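Long-range contact in exosome complex exonuclease RRP46 homolog (Oryza sativa Japonica Group, PDB 3HKM), which cleaves DNA hydrolytically and RNA phosphorolytically in vitro, and is a probable component of the exosome 3'-to-5' exoribonuclease complex: residues Asp37-Thr51 and Asn99-Gly113. Numbering follows the deposited sequence.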
loop_
_atom_site.group_PDB
_atom_site.type_symbol
_atom_site.label_atom_id
_atom_site.label_comp_id
_atom_site.label_asym_id
_atom_site.label_seq_id
_atom_site.Cartn_x
_atom_site.Cartn_y
_atom_site.Cartn_z
ATOM N N ASP A 37 3.827 1.434 14.544
ATOM C CA ASP A 37 4.530 2.716 14.475
ATOM C C ASP A 37 4.818 3.126 13.042
ATOM O O ASP A 37 5.329 4.214 12.792
ATOM C CB ASP A 37 5.848 2.661 15.246
ATOM C CG ASP A 37 5.657 2.761 16.741
ATOM O OD1 ASP A 37 6.685 2.812 17.445
ATOM O OD2 ASP A 37 4.494 2.797 17.210
ATOM N N THR A 38 4.526 2.240 12.100
ATOM C CA THR A 38 4.660 2.586 10.692
ATOM C C THR A 38 3.449 3.405 10.288
ATOM O O THR A 38 2.327 2.880 10.194
ATOM C CB THR A 38 4.746 1.342 9.802
ATOM O OG1 THR A 38 5.975 0.664 10.069
ATOM C CG2 THR A 38 4.696 1.731 8.330
ATOM N N ILE A 39 3.669 4.695 10.061
ATOM C CA ILE A 39 2.571 5.593 9.726
ATOM C C ILE A 39 2.849 6.455 8.494
ATOM O O ILE A 39 3.971 6.926 8.281
ATOM C CB ILE A 39 2.106 6.437 10.947
ATOM C CG1 ILE A 39 1.649 7.823 10.499
ATOM C CG2 ILE A 39 3.193 6.511 12.020
ATOM C CD1 ILE A 39 0.840 8.533 11.516
ATOM N N VAL A 40 1.802 6.653 7.697
ATOM C CA VAL A 40 1.910 7.281 6.391
ATOM C C VAL A 40 0.754 8.263 6.158
ATOM O O VAL A 40 -0.350 8.051 6.661
ATOM C CB VAL A 40 1.874 6.176 5.303
ATOM C CG1 VAL A 40 1.019 6.593 4.124
ATOM C CG2 VAL A 40 3.294 5.746 4.885
ATOM N N LEU A 41 1.006 9.334 5.405
ATOM C CA LEU A 41 -0.062 10.248 4.993
ATOM C C LEU A 41 -0.252 10.244 3.477
ATOM O O LEU A 41 0.681 10.530 2.726
ATOM C CB LEU A 41 0.195 11.678 5.484
ATOM C CG LEU A 41 -0.727 12.760 4.895
ATOM C CD1 LEU A 41 -2.171 12.554 5.347
ATOM C CD2 LEU A 41 -0.257 14.165 5.258
ATOM N N ALA A 42 -1.469 9.927 3.041
ATOM C CA ALA A 42 -1.808 9.814 1.618
ATOM C C ALA A 42 -2.750 10.927 1.138
ATOM O O ALA A 42 -3.837 11.090 1.668
ATOM C CB ALA A 42 -2.431 8.445 1.335
ATOM N N ALA A 43 -2.331 11.681 0.127
ATOM C CA ALA A 43 -3.118 12.817 -0.369
ATOM C C ALA A 43 -3.458 12.642 -1.847
ATOM O O ALA A 43 -2.569 12.397 -2.659
ATOM C CB ALA A 43 -2.363 14.133 -0.148
ATOM N N VAL A 44 -4.739 12.767 -2.191
ATOM C CA VAL A 44 -5.200 12.581 -3.563
ATOM C C VAL A 44 -5.933 13.818 -4.046
ATOM O O VAL A 44 -6.702 14.403 -3.297
ATOM C CB VAL A 44 -6.161 11.393 -3.683
ATOM C CG1 VAL A 44 -6.451 11.096 -5.149
ATOM C CG2 VAL A 44 -5.584 10.168 -2.981
ATOM N N TYR A 45 -5.719 14.207 -5.299
ATOM C CA TYR A 45 -6.279 15.468 -5.776
ATOM C C TYR A 45 -7.383 15.369 -6.866
ATOM O O TYR A 45 -7.218 15.875 -7.965
ATOM C CB TYR A 45 -5.134 16.433 -6.123
ATOM C CG TYR A 45 -4.290 16.717 -4.891
ATOM C CD1 TYR A 45 -4.681 17.674 -3.968
ATOM C CD2 TYR A 45 -3.144 15.980 -4.616
ATOM C CE1 TYR A 45 -3.941 17.916 -2.817
ATOM C CE2 TYR A 45 -2.396 16.213 -3.465
ATOM C CZ TYR A 45 -2.802 17.183 -2.571
ATOM O OH TYR A 45 -2.072 17.430 -1.429
ATOM N N GLY A 46 -8.515 14.735 -6.518
ATOM C CA GLY A 46 -9.672 14.559 -7.400
ATOM C C GLY A 46 -9.248 14.328 -8.833
ATOM O O GLY A 46 -8.057 14.354 -9.128
ATOM N N PRO A 47 -10.197 14.077 -9.746
ATOM C CA PRO A 47 -9.669 14.024 -11.109
ATOM C C PRO A 47 -9.572 15.439 -11.682
ATOM O O PRO A 47 -10.583 16.146 -11.721
ATOM C CB PRO A 47 -10.712 13.182 -11.862
ATOM C CG PRO A 47 -11.614 12.600 -10.795
ATOM C CD PRO A 47 -11.578 13.581 -9.677
ATOM N N LYS A 48 -8.367 15.846 -12.087
ATOM C CA LYS A 48 -8.128 17.188 -12.623
ATOM C C LYS A 48 -7.996 17.182 -14.160
ATOM O O LYS A 48 -7.170 16.458 -14.712
ATOM C CB LYS A 48 -6.883 17.808 -11.971
ATOM C CG LYS A 48 -6.510 19.187 -12.522
ATOM C CD LYS A 48 -5.225 19.747 -11.888
ATOM C CE LYS A 48 -4.901 21.135 -12.433
ATOM N NZ LYS A 48 -3.767 21.769 -11.710
ATOM N N PRO A 49 -8.819 17.991 -14.852
ATOM C CA PRO A 49 -8.777 18.063 -16.322
ATOM C C PRO A 49 -7.366 18.273 -16.878
ATOM O O PRO A 49 -6.594 19.062 -16.337
ATOM C CB PRO A 49 -9.647 19.283 -16.639
ATOM C CG PRO A 49 -10.625 19.349 -15.502
ATOM C CD PRO A 49 -9.899 18.824 -14.282
ATOM N N GLY A 50 -7.040 17.578 -17.959
ATOM C CA GLY A 50 -5.761 17.763 -18.621
ATOM C C GLY A 50 -4.823 16.587 -18.431
ATOM O O GLY A 50 -4.922 15.856 -17.451
ATOM N N THR A 51 -3.903 16.408 -19.372
ATOM C CA THR A 51 -2.970 15.288 -19.322
ATOM C C THR A 51 -1.550 15.704 -19.711
ATOM O O THR A 51 -1.331 16.277 -20.786
ATOM C CB THR A 51 -3.409 14.141 -20.262
ATOM O OG1 THR A 51 -4.838 14.107 -20.369
ATOM C CG2 THR A 51 -2.904 12.803 -19.748
ATOM N N ASN A 99 -8.802 12.225 -20.190
ATOM C CA ASN A 99 -8.172 13.547 -20.177
ATOM C C ASN A 99 -8.218 14.172 -18.797
ATOM O O ASN A 99 -8.695 15.290 -18.619
ATOM C CB ASN A 99 -8.805 14.480 -21.208
ATOM C CG ASN A 99 -8.008 15.758 -21.411
ATOM O OD1 ASN A 99 -8.568 16.789 -21.769
ATOM N ND2 ASN A 99 -6.703 15.695 -21.186
ATOM N N THR A 100 -7.706 13.431 -17.822
ATOM C CA THR A 100 -7.761 13.843 -16.430
ATOM C C THR A 100 -6.525 13.318 -15.689
ATOM O O THR A 100 -6.007 12.260 -16.013
ATOM C CB THR A 100 -9.063 13.313 -15.788
ATOM O OG1 THR A 100 -9.725 14.368 -15.084
ATOM C CG2 THR A 100 -8.804 12.128 -14.879
ATOM N N THR A 101 -6.040 14.064 -14.708
ATOM C CA THR A 101 -4.901 13.600 -13.928
ATOM C C THR A 101 -5.220 13.599 -12.440
ATOM O O THR A 101 -5.642 14.613 -11.879
ATOM C CB THR A 101 -3.634 14.450 -14.173
ATOM O OG1 THR A 101 -3.347 14.503 -15.576
ATOM C CG2 THR A 101 -2.442 13.857 -13.441
ATOM N N THR A 102 -5.014 12.448 -11.810
ATOM C CA THR A 102 -5.122 12.324 -10.369
ATOM C C THR A 102 -3.725 12.145 -9.772
ATOM O O THR A 102 -3.034 11.176 -10.068
ATOM C CB THR A 102 -6.040 11.147 -9.997
ATOM O OG1 THR A 102 -7.343 11.376 -10.554
ATOM C CG2 THR A 102 -6.154 10.990 -8.493
ATOM N N SER A 103 -3.305 13.095 -8.943
ATOM C CA SER A 103 -1.975 13.043 -8.354
ATOM C C SER A 103 -2.027 12.556 -6.918
ATOM O O SER A 103 -2.724 13.125 -6.080
ATOM C CB SER A 103 -1.295 14.413 -8.405
ATOM O OG SER A 103 -1.327 14.948 -9.717
ATOM N N VAL A 104 -1.267 11.507 -6.644
ATOM C CA VAL A 104 -1.158 10.950 -5.311
ATOM C C VAL A 104 0.175 11.352 -4.684
ATOM O O VAL A 104 1.238 11.169 -5.283
ATOM C CB VAL A 104 -1.256 9.411 -5.360
ATOM C CG1 VAL A 104 -1.211 8.819 -3.960
ATOM C CG2 VAL A 104 -2.518 8.987 -6.092
ATOM N N ILE A 105 0.118 11.917 -3.485
ATOM C CA ILE A 105 1.324 12.182 -2.721
ATOM C C ILE A 105 1.337 11.317 -1.474
ATOM O O ILE A 105 0.362 11.256 -0.737
ATOM C CB ILE A 105 1.469 13.663 -2.337
ATOM C CG1 ILE A 105 1.600 14.519 -3.595
ATOM C CG2 ILE A 105 2.689 13.864 -1.449
ATOM C CD1 ILE A 105 2.074 15.923 -3.320
ATOM N N LEU A 106 2.450 10.629 -1.268
ATOM C CA LEU A 106 2.626 9.748 -0.133
ATOM C C LEU A 106 3.751 10.302 0.734
ATOM O O LEU A 106 4.893 10.398 0.298
ATOM C CB LEU A 106 2.944 8.331 -0.616
ATOM C CG LEU A 106 2.937 7.176 0.389
ATOM C CD1 LEU A 106 4.210 7.139 1.228
ATOM C CD2 LEU A 106 1.696 7.233 1.267
ATOM N N GLN A 107 3.412 10.694 1.952
ATOM C CA GLN A 107 4.390 11.228 2.882
ATOM C C GLN A 107 4.609 10.247 4.027
ATOM O O GLN A 107 3.683 9.950 4.789
ATOM C CB GLN A 107 3.914 12.574 3.426
ATOM C CG GLN A 107 4.740 13.105 4.596
ATOM C CD GLN A 107 6.139 13.543 4.180
ATOM O OE1 GLN A 107 7.146 13.000 4.653
ATOM N NE2 GLN A 107 6.207 14.519 3.282
ATOM N N VAL A 108 5.838 9.742 4.144
ATOM C CA VAL A 108 6.205 8.868 5.260
ATOM C C VAL A 108 6.374 9.644 6.565
ATOM O O VAL A 108 7.058 10.668 6.614
ATOM C CB VAL A 108 7.477 8.066 4.959
ATOM C CG1 VAL A 108 7.817 7.153 6.126
ATOM C CG2 VAL A 108 7.272 7.251 3.706
ATOM N N VAL A 109 5.725 9.150 7.614
ATOM C CA VAL A 109 5.727 9.800 8.919
ATOM C C VAL A 109 6.587 9.002 9.896
ATOM O O VAL A 109 7.359 9.563 10.663
ATOM C CB VAL A 109 4.281 9.945 9.472
ATOM C CG1 VAL A 109 4.298 10.334 10.943
ATOM C CG2 VAL A 109 3.495 10.958 8.640
ATOM N N GLY A 110 6.444 7.682 9.846
ATOM C CA GLY A 110 7.239 6.780 10.656
ATOM C C GLY A 110 7.478 5.481 9.912
ATOM O O GLY A 110 6.692 5.094 9.046
ATOM N N ASN A 111 8.572 4.803 10.235
ATOM C CA ASN A 111 8.873 3.539 9.587
ATOM C C ASN A 111 9.314 2.485 10.591
ATOM O O ASN A 111 10.481 2.435 10.984
ATOM C CB ASN A 111 9.926 3.725 8.492
ATOM C CG ASN A 111 10.223 2.441 7.741
ATOM O OD1 ASN A 111 9.607 1.412 7.991
ATOM N ND2 ASN A 111 11.171 2.498 6.818
ATOM N N ASP A 112 8.357 1.661 11.015
ATOM C CA ASP A 112 8.645 0.493 11.835
ATOM C C ASP A 112 8.344 -0.784 11.061
ATOM O O ASP A 112 7.935 -1.781 11.650
ATOM C CB ASP A 112 7.818 0.499 13.124
ATOM C CG ASP A 112 8.247 -0.591 14.085
ATOM O OD1 ASP A 112 7.486 -0.931 15.008
ATOM O OD2 ASP A 112 9.353 -1.128 13.897
ATOM N N GLY A 113 8.518 -0.749 9.743
ATOM C CA GLY A 113 8.358 -1.946 8.932
ATOM C C GLY A 113 7.078 -1.993 8.118
ATOM O O GLY A 113 6.135 -1.253 8.400
HETATM O O HOH W 1 4.934 -1.025 14.925
HETATM O O HOH W 2 8.570 0.620 17.523
#
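Leu-41 and Gln-107 exchange two nearly straight backbone bonds, Leu-41 N to Gln-107 O and Gln-107 N to Leu-41 O, each 2.8 Å. Ala-43 and Ile-105 exchange a second such pair, slightly longer. They pair strands 38-49 and 100-110 antiparallel, in the middle of the mixed sheet of the RNase PH fold. The packed face carries Val-40, Val-44 and Val-104 and lies against helix 115-130. There Val-44 CG1 presses on Thr-102 CG2 at 3.4 Å, tighter than usual for two carbons. Val-44 has CG1 anti to the backbone N (chi1 -171°), which turns that methyl to the threonine.

The opposite face is looser. Leu-41 and Ile-105 are partly exposed, and the extended Lys-48 chain leads away from the partner strand. Ser-103 O sits at the edge of the Tyr-45 ring, 3.2 Å from CD2. Regular pairing lapses after Val-44, with a weak bond from Tyr-45 N to Ser-103 O, and resumes, shifted by one residue, at Lys-48 and Thr-101. Beyond this, Thr-101 OG1 donates to Gly-50 O. Thr-51 OG1 accepts from Asn-99 ND2 at 2.6 Å, in the plane of the amide.

At the other end, Val-109 and Gly-110 form a classic beta bulge, both N-H groups meeting Ile-39 O. Next to it, Thr-38 OG1 is buried and bonded twice. It donates to a lone pair of Gly-113 O at 2.5 Å and accepts from Asp-112 N. A valine in place of Thr-38 would probably leave Asp-112 N without its acceptor and the turn at Gly-113 less firmly held. Arg-15 also binds Gly-113 O. Asp-37 is exposed; Asp-112 is only partly so, and its OD2 accepts from Lys-157 N. A water links Asp-37 N to Asp-112 OD1. The two carboxylates probably repel each other mildly. The chemistry implies a join fixed by backbone bonds and by threonine hydroxyls near both ends, where water between the two acids probably eases their repulsion.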